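Local coordinates for conjugal transfer protein TRWB (Escherichia coli, PDB 1E9R), which acts as the coupling protein of bacterial conjugation, a hexameric P-loop NTPase-family assembly resembling ring helicases and F1-ATPase, which probably uses nucleotide hydrolysis to move DNA, at residues F14-R19 with E364-R369; R19-V24 with R413-V418; S233-P238 with T268-L273. All blocks are in the same frame, centred on the assembly; numbering follows the deposited sequence.

Contact 1: F14-R19 with E364-R369; sequences FKRFLR and EVERDR
Arg19 and Glu364 pair at one end of an antiparallel ladder, their side chains lying side by side and pointing the same way. From CB, Arg19 carries CG to 3.8 Å from Glu364 CB, and Arg19 CD lies 3.0 Å from Glu364 OE1, a close carbon-oxygen contact rather than a bond, with Glu364 CB as its second neighbour. Bends at chi2 and chi3 (123° and 72°) turn the end of the chain along the carboxylate, where Arg19 NH1 makes a 2.9 Å salt bridge to Glu364 OE1, meeting it from above the carboxylate plane. Arg19 NE forms a salt bridge with Glu396 and NH2 bonds to the carbonyl of Arg390, both of a neighbouring subunit, so all three guanidinium nitrogens are engaged. On the same face, a weak bond joins Arg16 NH1 to Glu366 OE1 (3.2 Å). Leu18 CD1 rests 3.7 Å from Glu366 CG. Toward the other end, Val365 CG2 sits over a face of the Phe14 ring, 3.6 Å from its centroid, a CH-pi contact. Two classic beta bulges interrupt the ladder: Glu366 O accepts from Lys15 N and Arg16 N, and Glu364 O from Leu18 N (2.9 Å) and, weakly, Arg19 N. Strand 362-368 is the middle of a three-stranded antiparallel sheet, with strand 16-18 along one edge and strand 384-390 along the other, hydrogen-bonded through Val387 and Glu385.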
loop_
_atom_site.group_PDB
_atom_site.type_symbol
_atom_site.label_atom_id
_atom_site.label_comp_id
_atom_site.label_asym_id
_atom_site.label_seq_id
_atom_site.Cartn_x
_atom_site.Cartn_y
_atom_site.Cartn_z
ATOM N N PHE B 14 -33.857 -26.988 -7.769
ATOM C CA PHE B 14 -33.007 -27.812 -8.609
ATOM C C PHE B 14 -33.267 -29.310 -8.512
ATOM O O PHE B 14 -33.918 -29.794 -7.583
ATOM C CB PHE B 14 -31.535 -27.539 -8.312
ATOM C CG PHE B 14 -31.168 -27.619 -6.854
ATOM C CD1 PHE B 14 -31.358 -26.521 -6.014
ATOM C CD2 PHE B 14 -30.586 -28.773 -6.327
ATOM C CE1 PHE B 14 -30.968 -26.563 -4.666
ATOM C CE2 PHE B 14 -30.194 -28.828 -4.987
ATOM C CZ PHE B 14 -30.386 -27.713 -4.151
ATOM N N LYS B 15 -32.734 -30.039 -9.485
ATOM C CA LYS B 15 -32.905 -31.478 -9.555
ATOM C C LYS B 15 -31.959 -32.178 -8.597
ATOM O O LYS B 15 -32.404 -32.898 -7.705
ATOM C CB LYS B 15 -32.644 -31.968 -10.987
ATOM C CG LYS B 15 -33.355 -33.269 -11.375
ATOM C CD LYS B 15 -32.979 -33.694 -12.804
ATOM C CE LYS B 15 -33.927 -34.757 -13.376
ATOM N NZ LYS B 15 -33.950 -36.011 -12.571
ATOM N N ARG B 16 -30.659 -31.940 -8.765
ATOM C CA ARG B 16 -29.650 -32.599 -7.941
ATOM C C ARG B 16 -28.555 -31.720 -7.364
ATOM O O ARG B 16 -27.978 -30.891 -8.057
ATOM C CB ARG B 16 -28.993 -33.707 -8.753
ATOM C CG ARG B 16 -27.750 -34.312 -8.131
ATOM C CD ARG B 16 -27.225 -35.412 -9.039
ATOM N NE ARG B 16 -28.261 -36.427 -9.176
ATOM C CZ ARG B 16 -28.576 -37.092 -10.284
ATOM N NH1 ARG B 16 -27.936 -36.874 -11.428
ATOM N NH2 ARG B 16 -29.555 -37.988 -10.237
ATOM N N PHE B 17 -28.262 -31.933 -6.086
ATOM C CA PHE B 17 -27.216 -31.191 -5.398
ATOM C C PHE B 17 -25.916 -31.947 -5.623
ATOM O O PHE B 17 -25.859 -33.153 -5.405
ATOM C CB PHE B 17 -27.522 -31.108 -3.900
ATOM C CG PHE B 17 -26.374 -30.609 -3.072
ATOM C CD1 PHE B 17 -25.361 -31.474 -2.667
ATOM C CD2 PHE B 17 -26.276 -29.263 -2.729
ATOM C CE1 PHE B 17 -24.263 -31.003 -1.934
ATOM C CE2 PHE B 17 -25.185 -28.788 -2.000
ATOM C CZ PHE B 17 -24.176 -29.664 -1.604
ATOM N N LEU B 18 -24.874 -31.245 -6.057
ATOM C CA LEU B 18 -23.589 -31.880 -6.318
ATOM C C LEU B 18 -22.550 -31.666 -5.229
ATOM O O LEU B 18 -22.081 -32.615 -4.619
ATOM C CB LEU B 18 -23.023 -31.392 -7.653
ATOM C CG LEU B 18 -23.761 -31.886 -8.892
ATOM C CD1 LEU B 18 -23.243 -31.196 -10.150
ATOM C CD2 LEU B 18 -23.570 -33.387 -8.979
ATOM N N ARG B 19 -22.178 -30.418 -4.984
ATOM C CA ARG B 19 -21.158 -30.131 -3.975
ATOM C C ARG B 19 -21.284 -28.726 -3.407
ATOM O O ARG B 19 -22.003 -27.887 -3.948
ATOM C CB ARG B 19 -19.758 -30.316 -4.586
ATOM C CG ARG B 19 -19.757 -30.304 -6.107
ATOM C CD ARG B 19 -18.852 -29.257 -6.735
ATOM N NE ARG B 19 -17.431 -29.556 -6.605
ATOM C CZ ARG B 19 -16.503 -29.254 -7.518
ATOM N NH1 ARG B 19 -16.830 -28.647 -8.654
ATOM N NH2 ARG B 19 -15.232 -29.542 -7.279
ATOM N N GLU B 364 -22.744 -26.412 -6.118
ATOM C CA GLU B 364 -22.810 -26.734 -7.531
ATOM C C GLU B 364 -24.071 -27.586 -7.587
ATOM O O GLU B 364 -24.274 -28.468 -6.752
ATOM C CB GLU B 364 -21.579 -27.495 -7.996
ATOM C CG GLU B 364 -21.485 -27.520 -9.502
ATOM C CD GLU B 364 -20.102 -27.818 -9.987
ATOM O OE1 GLU B 364 -19.550 -28.855 -9.578
ATOM O OE2 GLU B 364 -19.567 -27.011 -10.780
ATOM N N VAL B 365 -24.909 -27.319 -8.578
ATOM C CA VAL B 365 -26.206 -27.962 -8.683
ATOM C C VAL B 365 -26.625 -28.260 -10.133
ATOM O O VAL B 365 -26.126 -27.631 -11.059
ATOM C CB VAL B 365 -27.222 -26.997 -7.988
ATOM C CG1 VAL B 365 -28.546 -27.038 -8.655
ATOM C CG2 VAL B 365 -27.318 -27.315 -6.505
ATOM N N GLU B 366 -27.526 -29.229 -10.326
ATOM C CA GLU B 366 -28.038 -29.562 -11.665
ATOM C C GLU B 366 -29.512 -29.181 -11.707
ATOM O O GLU B 366 -30.270 -29.527 -10.796
ATOM C CB GLU B 366 -27.895 -31.053 -11.975
ATOM C CG GLU B 366 -26.466 -31.542 -11.970
ATOM C CD GLU B 366 -26.328 -32.973 -12.444
ATOM O OE1 GLU B 366 -27.151 -33.822 -12.037
ATOM O OE2 GLU B 366 -25.381 -33.253 -13.211
ATOM N N ARG B 367 -29.915 -28.474 -12.761
ATOM C CA ARG B 367 -31.299 -28.026 -12.912
ATOM C C ARG B 367 -31.935 -28.343 -14.264
ATOM O O ARG B 367 -31.249 -28.432 -15.280
ATOM C CB ARG B 367 -31.375 -26.519 -12.689
ATOM C CG ARG B 367 -32.124 -26.116 -11.452
ATOM C CD ARG B 367 -32.481 -24.660 -11.530
ATOM N NE ARG B 367 -31.297 -23.813 -11.505
ATOM C CZ ARG B 367 -30.656 -23.444 -10.398
ATOM N NH1 ARG B 367 -31.075 -23.843 -9.201
ATOM N NH2 ARG B 367 -29.589 -22.663 -10.492
ATOM N N ASP B 368 -33.255 -28.502 -14.268
ATOM C CA ASP B 368 -33.987 -28.775 -15.499
ATOM C C ASP B 368 -34.109 -27.464 -16.242
ATOM O O ASP B 368 -34.585 -26.479 -15.685
ATOM C CB ASP B 368 -35.383 -29.320 -15.188
ATOM C CG ASP B 368 -35.369 -30.803 -14.842
ATOM O OD1 ASP B 368 -34.329 -31.458 -15.075
ATOM O OD2 ASP B 368 -36.399 -31.318 -14.347
ATOM N N ARG B 369 -33.687 -27.451 -17.501
ATOM C CA ARG B 369 -33.744 -26.230 -18.298
ATOM C C ARG B 369 -35.154 -25.751 -18.692
ATOM O O ARG B 369 -35.345 -24.565 -18.983
ATOM C CB ARG B 369 -32.878 -26.395 -19.550
ATOM C CG ARG B 369 -31.425 -26.689 -19.241
ATOM C CD ARG B 369 -30.555 -26.516 -20.472
ATOM N NE ARG B 369 -29.130 -26.627 -20.159
ATOM C CZ ARG B 369 -28.144 -26.301 -20.997
ATOM N NH1 ARG B 369 -28.424 -25.833 -22.209
ATOM N NH2 ARG B 369 -26.876 -26.439 -20.622
#

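Contact 2: R19-V24 with R413-V418; sequences RGTRIV and RPIAKV
Ile23 and Ile415 face each other in a parallel bridge defined by two backbone bonds: Ile415 N to Arg22 O (2.7 Å) and Val24 N to Ile415 O (2.8 Å, 166° at the hydrogen). A CA-H...O contact of 3.2 Å from Ile23 CA to Ile415 O supplements them. One water extends the polar link, accepting from Arg22 N and donating to Arg413 O.

The apolar contacts lie on two sides. On the isoleucine side, chi1 of 65° sets Ile415 CG1 between its backbone N and carbonyl carbon, 3.9 Å from Ile23 CG1, while Ile415 CD1 reaches Thr21 CG2 at 3.8 Å. Replacing Ile415 by alanine is likely to leave Ile23 CG1 and Thr21 CG2 without these partners and open a gap between the two segments. Beside Pro414, Val24 CB lies 4.0 Å from Pro414 CG, and the Arg22 guanidinium places one face over Pro414 CD, 3.7 Å from Arg22 NH2.

The short, weakly bonded strand 23-24 lies at one edge of the large mixed sheet within this chain, next to strand 415-419, which is antiparallel to strand 404-408; helix 26-33 packs on Val24 and Ala416 through Leu29 and on Pro414 through Met32.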
loop_
_atom_site.group_PDB
_atom_site.type_symbol
_atom_site.label_atom_id
_atom_site.label_comp_id
_atom_site.label_asym_id
_atom_site.label_seq_id
_atom_site.Cartn_x
_atom_site.Cartn_y
_atom_site.Cartn_z
ATOM N N ARG B 19 -22.178 -30.418 -4.984
ATOM C CA ARG B 19 -21.158 -30.131 -3.975
ATOM C C ARG B 19 -21.284 -28.726 -3.407
ATOM O O ARG B 19 -22.003 -27.887 -3.948
ATOM C CB ARG B 19 -19.758 -30.316 -4.586
ATOM C CG ARG B 19 -19.757 -30.304 -6.107
ATOM C CD ARG B 19 -18.852 -29.257 -6.735
ATOM N NE ARG B 19 -17.431 -29.556 -6.605
ATOM C CZ ARG B 19 -16.503 -29.254 -7.518
ATOM N NH1 ARG B 19 -16.830 -28.647 -8.654
ATOM N NH2 ARG B 19 -15.232 -29.542 -7.279
ATOM N N GLY B 20 -20.575 -28.470 -2.313
ATOM C CA GLY B 20 -20.620 -27.151 -1.708
ATOM C C GLY B 20 -21.451 -27.048 -0.439
ATOM O O GLY B 20 -21.564 -28.007 0.339
ATOM N N THR B 21 -22.035 -25.873 -0.232
ATOM C CA THR B 21 -22.851 -25.603 0.941
ATOM C C THR B 21 -24.286 -26.091 0.791
ATOM O O THR B 21 -24.957 -25.806 -0.202
ATOM C CB THR B 21 -22.884 -24.084 1.257
ATOM O OG1 THR B 21 -21.587 -23.665 1.692
ATOM C CG2 THR B 21 -23.907 -23.775 2.348
ATOM N N ARG B 22 -24.754 -26.827 1.792
ATOM C CA ARG B 22 -26.112 -27.336 1.777
ATOM C C ARG B 22 -26.943 -26.458 2.685
ATOM O O ARG B 22 -26.516 -26.123 3.781
ATOM C CB ARG B 22 -26.146 -28.769 2.300
ATOM C CG ARG B 22 -25.406 -29.778 1.439
ATOM C CD ARG B 22 -25.275 -31.101 2.165
ATOM N NE ARG B 22 -24.445 -30.996 3.367
ATOM C CZ ARG B 22 -24.419 -31.905 4.340
ATOM N NH1 ARG B 22 -25.183 -32.988 4.262
ATOM N NH2 ARG B 22 -23.620 -31.743 5.384
ATOM N N ILE B 23 -28.116 -26.046 2.228
ATOM C CA ILE B 23 -28.974 -25.251 3.088
ATOM C C ILE B 23 -30.180 -26.128 3.360
ATOM O O ILE B 23 -30.728 -26.762 2.464
ATOM C CB ILE B 23 -29.383 -23.901 2.453
ATOM C CG1 ILE B 23 -30.230 -23.110 3.460
ATOM C CG2 ILE B 23 -30.091 -24.125 1.134
ATOM C CD1 ILE B 23 -30.552 -21.680 3.042
ATOM N N VAL B 24 -30.565 -26.172 4.624
ATOM C CA VAL B 24 -31.652 -27.010 5.084
ATOM C C VAL B 24 -32.631 -26.128 5.852
ATOM O O VAL B 24 -32.346 -24.953 6.099
ATOM C CB VAL B 24 -31.028 -28.141 5.960
ATOM C CG1 VAL B 24 -31.479 -28.061 7.394
ATOM C CG2 VAL B 24 -31.320 -29.461 5.357
ATOM N N ARG B 413 -21.857 -29.649 8.227
ATOM C CA ARG B 413 -23.244 -29.413 8.607
ATOM C C ARG B 413 -23.873 -28.450 7.626
ATOM O O ARG B 413 -23.239 -27.489 7.198
ATOM C CB ARG B 413 -23.336 -28.750 9.978
ATOM C CG ARG B 413 -22.429 -29.312 11.023
ATOM C CD ARG B 413 -23.016 -30.525 11.664
ATOM N NE ARG B 413 -22.194 -30.941 12.788
ATOM C CZ ARG B 413 -22.509 -31.932 13.613
ATOM N NH1 ARG B 413 -23.641 -32.616 13.433
ATOM N NH2 ARG B 413 -21.692 -32.233 14.623
ATOM N N PRO B 414 -25.129 -28.693 7.246
ATOM C CA PRO B 414 -25.733 -27.743 6.313
ATOM C C PRO B 414 -26.054 -26.473 7.106
ATOM O O PRO B 414 -25.993 -26.480 8.336
ATOM C CB PRO B 414 -26.984 -28.477 5.841
ATOM C CG PRO B 414 -27.343 -29.319 7.024
ATOM C CD PRO B 414 -26.003 -29.855 7.465
ATOM N N ILE B 415 -26.367 -25.381 6.415
ATOM C CA ILE B 415 -26.704 -24.141 7.096
ATOM C C ILE B 415 -28.223 -24.000 7.051
ATOM O O ILE B 415 -28.888 -24.633 6.225
ATOM C CB ILE B 415 -26.069 -22.910 6.411
ATOM C CG1 ILE B 415 -26.670 -22.733 5.017
ATOM C CG2 ILE B 415 -24.556 -23.065 6.348
ATOM C CD1 ILE B 415 -26.206 -21.492 4.288
ATOM N N ALA B 416 -28.767 -23.167 7.933
ATOM C CA ALA B 416 -30.204 -22.963 7.989
ATOM C C ALA B 416 -30.583 -21.518 8.326
ATOM O O ALA B 416 -29.916 -20.867 9.123
ATOM C CB ALA B 416 -30.801 -23.905 9.023
ATOM N N LYS B 417 -31.649 -21.021 7.704
ATOM C CA LYS B 417 -32.144 -19.680 7.976
ATOM C C LYS B 417 -33.193 -19.898 9.058
ATOM O O LYS B 417 -34.244 -20.494 8.814
ATOM C CB LYS B 417 -32.779 -19.088 6.724
ATOM C CG LYS B 417 -33.301 -17.666 6.865
ATOM C CD LYS B 417 -33.962 -17.235 5.562
ATOM C CE LYS B 417 -34.668 -15.908 5.703
ATOM N NZ LYS B 417 -35.362 -15.513 4.449
ATOM N N VAL B 418 -32.889 -19.436 10.263
ATOM C CA VAL B 418 -33.767 -19.606 11.409
ATOM C C VAL B 418 -34.085 -18.266 12.058
ATOM O O VAL B 418 -33.291 -17.332 11.993
ATOM C CB VAL B 418 -33.091 -20.529 12.456
ATOM C CG1 VAL B 418 -33.896 -20.565 13.736
ATOM C CG2 VAL B 418 -32.959 -21.924 11.897
HETATM O O HOH W 1 -23.037 -26.971 4.432
#

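Contact 3: S233-P238 with T268-L273; sequences SWLEDP and TSILSL
Leu235 and Glu236, in the last turn of helix 231-236, meet the C-terminal part of helix 252-269 and the residues that follow it at CA separations of 7.4 Å (Leu235 to Ile270) and 6.8 Å (Glu236 to Leu273), spacings that place the contact between side chains. Helix 231-236 ends here: Asp237 is the first residue to leave helical angles, although its N still bonds to Ser233 O at 3.0 Å. In sequence the two helices flank strand 243-247 of the mixed sheet, so the contact joins their C-terminal parts.

Leu235 points at the opposite segment. With chi2 at 173° its CD1 is anti to CA and extends to 3.8 Å from Ser269 CB and 4.0 Å from Ile270 CG2, touching two consecutive residues with a single methyl. Leu273 uses its second branch: its CD1 is anti to CA, and CD2 does the touching, 3.9 Å from Leu235 CB and 3.4 Å from Glu236 CG. Glu236 thus offers its aliphatic part to Leu273, the two side chains crossing obliquely.

The polar groups look to other partners. Glu236 OE1 forms a salt bridge with Arg122, and Ser269 OG bonds to Val265 O and to Tyr130 OH. The closest approaches are all carbon to carbon, consistent with packing by shape and exclusion of water, while the Glu236 carboxylate is probably held by Arg122.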
loop_
_atom_site.group_PDB
_atom_site.type_symbol
_atom_site.label_atom_id
_atom_site.label_comp_id
_atom_site.label_asym_id
_atom_site.label_seq_id
_atom_site.Cartn_x
_atom_site.Cartn_y
_atom_site.Cartn_z
ATOM N N SER B 233 -7.654 -17.796 40.870
ATOM C CA SER B 233 -8.188 -18.601 41.962
ATOM C C SER B 233 -9.670 -18.870 41.722
ATOM O O SER B 233 -10.158 -19.966 41.986
ATOM C CB SER B 233 -7.997 -17.874 43.292
ATOM O OG SER B 233 -6.620 -17.673 43.563
ATOM N N TRP B 234 -10.383 -17.868 41.222
ATOM C CA TRP B 234 -11.796 -18.019 40.934
ATOM C C TRP B 234 -12.015 -19.129 39.893
ATOM O O TRP B 234 -12.910 -19.966 40.031
ATOM C CB TRP B 234 -12.358 -16.705 40.402
ATOM C CG TRP B 234 -13.784 -16.803 39.978
ATOM C CD1 TRP B 234 -14.880 -16.844 40.790
ATOM C CD2 TRP B 234 -14.277 -16.913 38.634
ATOM N NE1 TRP B 234 -16.024 -16.974 40.040
ATOM C CE2 TRP B 234 -15.685 -17.017 38.713
ATOM C CE3 TRP B 234 -13.666 -16.935 37.371
ATOM C CZ2 TRP B 234 -16.495 -17.141 37.573
ATOM C CZ3 TRP B 234 -14.473 -17.060 36.235
ATOM C CH2 TRP B 234 -15.873 -17.161 36.348
ATOM N N LEU B 235 -11.201 -19.135 38.845
ATOM C CA LEU B 235 -11.340 -20.145 37.804
ATOM C C LEU B 235 -11.160 -21.539 38.364
ATOM O O LEU B 235 -11.854 -22.476 37.972
ATOM C CB LEU B 235 -10.321 -19.909 36.688
ATOM C CG LEU B 235 -10.607 -18.721 35.767
ATOM C CD1 LEU B 235 -9.441 -18.507 34.819
ATOM C CD2 LEU B 235 -11.884 -18.974 34.999
ATOM N N GLU B 236 -10.228 -21.666 39.296
ATOM C CA GLU B 236 -9.929 -22.949 39.905
ATOM C C GLU B 236 -10.977 -23.392 40.908
ATOM O O GLU B 236 -11.113 -24.580 41.174
ATOM C CB GLU B 236 -8.567 -22.884 40.589
ATOM C CG GLU B 236 -7.447 -22.486 39.651
ATOM C CD GLU B 236 -6.112 -22.378 40.352
ATOM O OE1 GLU B 236 -6.010 -21.564 41.302
ATOM O OE2 GLU B 236 -5.171 -23.103 39.948
ATOM N N ASP B 237 -11.718 -22.443 41.465
ATOM C CA ASP B 237 -12.734 -22.774 42.454
ATOM C C ASP B 237 -13.947 -23.417 41.807
ATOM O O ASP B 237 -14.734 -22.745 41.144
ATOM C CB ASP B 237 -13.161 -21.519 43.211
ATOM C CG ASP B 237 -14.174 -21.812 44.305
ATOM O OD1 ASP B 237 -14.457 -23.007 44.564
ATOM O OD2 ASP B 237 -14.684 -20.843 44.908
ATOM N N PRO B 238 -14.131 -24.727 42.022
ATOM C CA PRO B 238 -15.246 -25.504 41.468
ATOM C C PRO B 238 -16.594 -24.909 41.841
ATOM O O PRO B 238 -17.518 -24.876 41.027
ATOM C CB PRO B 238 -15.052 -26.883 42.087
ATOM C CG PRO B 238 -13.583 -26.922 42.420
ATOM C CD PRO B 238 -13.351 -25.546 42.963
ATOM N N THR B 268 -5.395 -15.961 29.439
ATOM C CA THR B 268 -4.073 -16.516 29.752
ATOM C C THR B 268 -4.147 -17.517 30.875
ATOM O O THR B 268 -3.460 -18.537 30.866
ATOM C CB THR B 268 -3.066 -15.474 30.253
ATOM O OG1 THR B 268 -3.335 -14.210 29.659
ATOM C CG2 THR B 268 -1.662 -15.902 29.893
ATOM N N SER B 269 -4.966 -17.192 31.863
ATOM C CA SER B 269 -5.103 -18.020 33.047
ATOM C C SER B 269 -5.632 -19.432 32.836
ATOM O O SER B 269 -5.144 -20.360 33.476
ATOM C CB SER B 269 -5.948 -17.283 34.088
ATOM O OG SER B 269 -5.253 -16.135 34.545
ATOM N N ILE B 270 -6.611 -19.610 31.950
ATOM C CA ILE B 270 -7.150 -20.949 31.723
ATOM C C ILE B 270 -6.074 -21.913 31.229
ATOM O O ILE B 270 -6.174 -23.118 31.435
ATOM C CB ILE B 270 -8.273 -20.946 30.694
ATOM C CG1 ILE B 270 -7.712 -20.503 29.349
ATOM C CG2 ILE B 270 -9.415 -20.045 31.158
ATOM C CD1 ILE B 270 -8.588 -20.863 28.193
ATOM N N LEU B 271 -5.049 -21.376 30.578
ATOM C CA LEU B 271 -3.955 -22.183 30.055
ATOM C C LEU B 271 -3.108 -22.737 31.182
ATOM O O LEU B 271 -2.253 -23.600 30.966
ATOM C CB LEU B 271 -3.078 -21.335 29.139
ATOM C CG LEU B 271 -3.334 -21.352 27.637
ATOM C CD1 LEU B 271 -4.807 -21.314 27.343
ATOM C CD2 LEU B 271 -2.612 -20.173 27.015
ATOM N N SER B 272 -3.344 -22.226 32.384
ATOM C CA SER B 272 -2.598 -22.656 33.560
ATOM C C SER B 272 -3.430 -23.559 34.460
ATOM O O SER B 272 -2.912 -24.120 35.424
ATOM C CB SER B 272 -2.118 -21.443 34.366
ATOM O OG SER B 272 -0.994 -20.826 33.770
ATOM N N LEU B 273 -4.716 -23.691 34.148
ATOM C CA LEU B 273 -5.608 -24.527 34.948
ATOM C C LEU B 273 -5.219 -25.992 34.895
ATOM O O LEU B 273 -4.823 -26.502 33.844
ATOM C CB LEU B 273 -7.054 -24.394 34.469
ATOM C CG LEU B 273 -7.739 -23.064 34.750
ATOM C CD1 LEU B 273 -9.136 -23.094 34.194
ATOM C CD2 LEU B 273 -7.769 -22.808 36.237
#

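Contacts 1 and 2 are neighbours in space and sequence: their centres are about 15 Å apart, they share Arg19, and Phe17 CZ of contact 1 packs 3.3 Å from Arg22 CG of contact 2. The chain turns a corner at Arg19, passing from the three-stranded sheet to the large mixed sheet. Contact 3 is remote, its centre about 51 Å from that of contact 1 and about 37 Å from that of contact 2, with nearest atoms about 35 and 22 Å away; along the chain it is nested inside both loops. The mixed sheet entered by contact 2 also holds strand 56-59, which leads into a stretch consistent with a P-loop, whose backbone amides bind a sulfate. All three contacts reach the same neighbouring subunit.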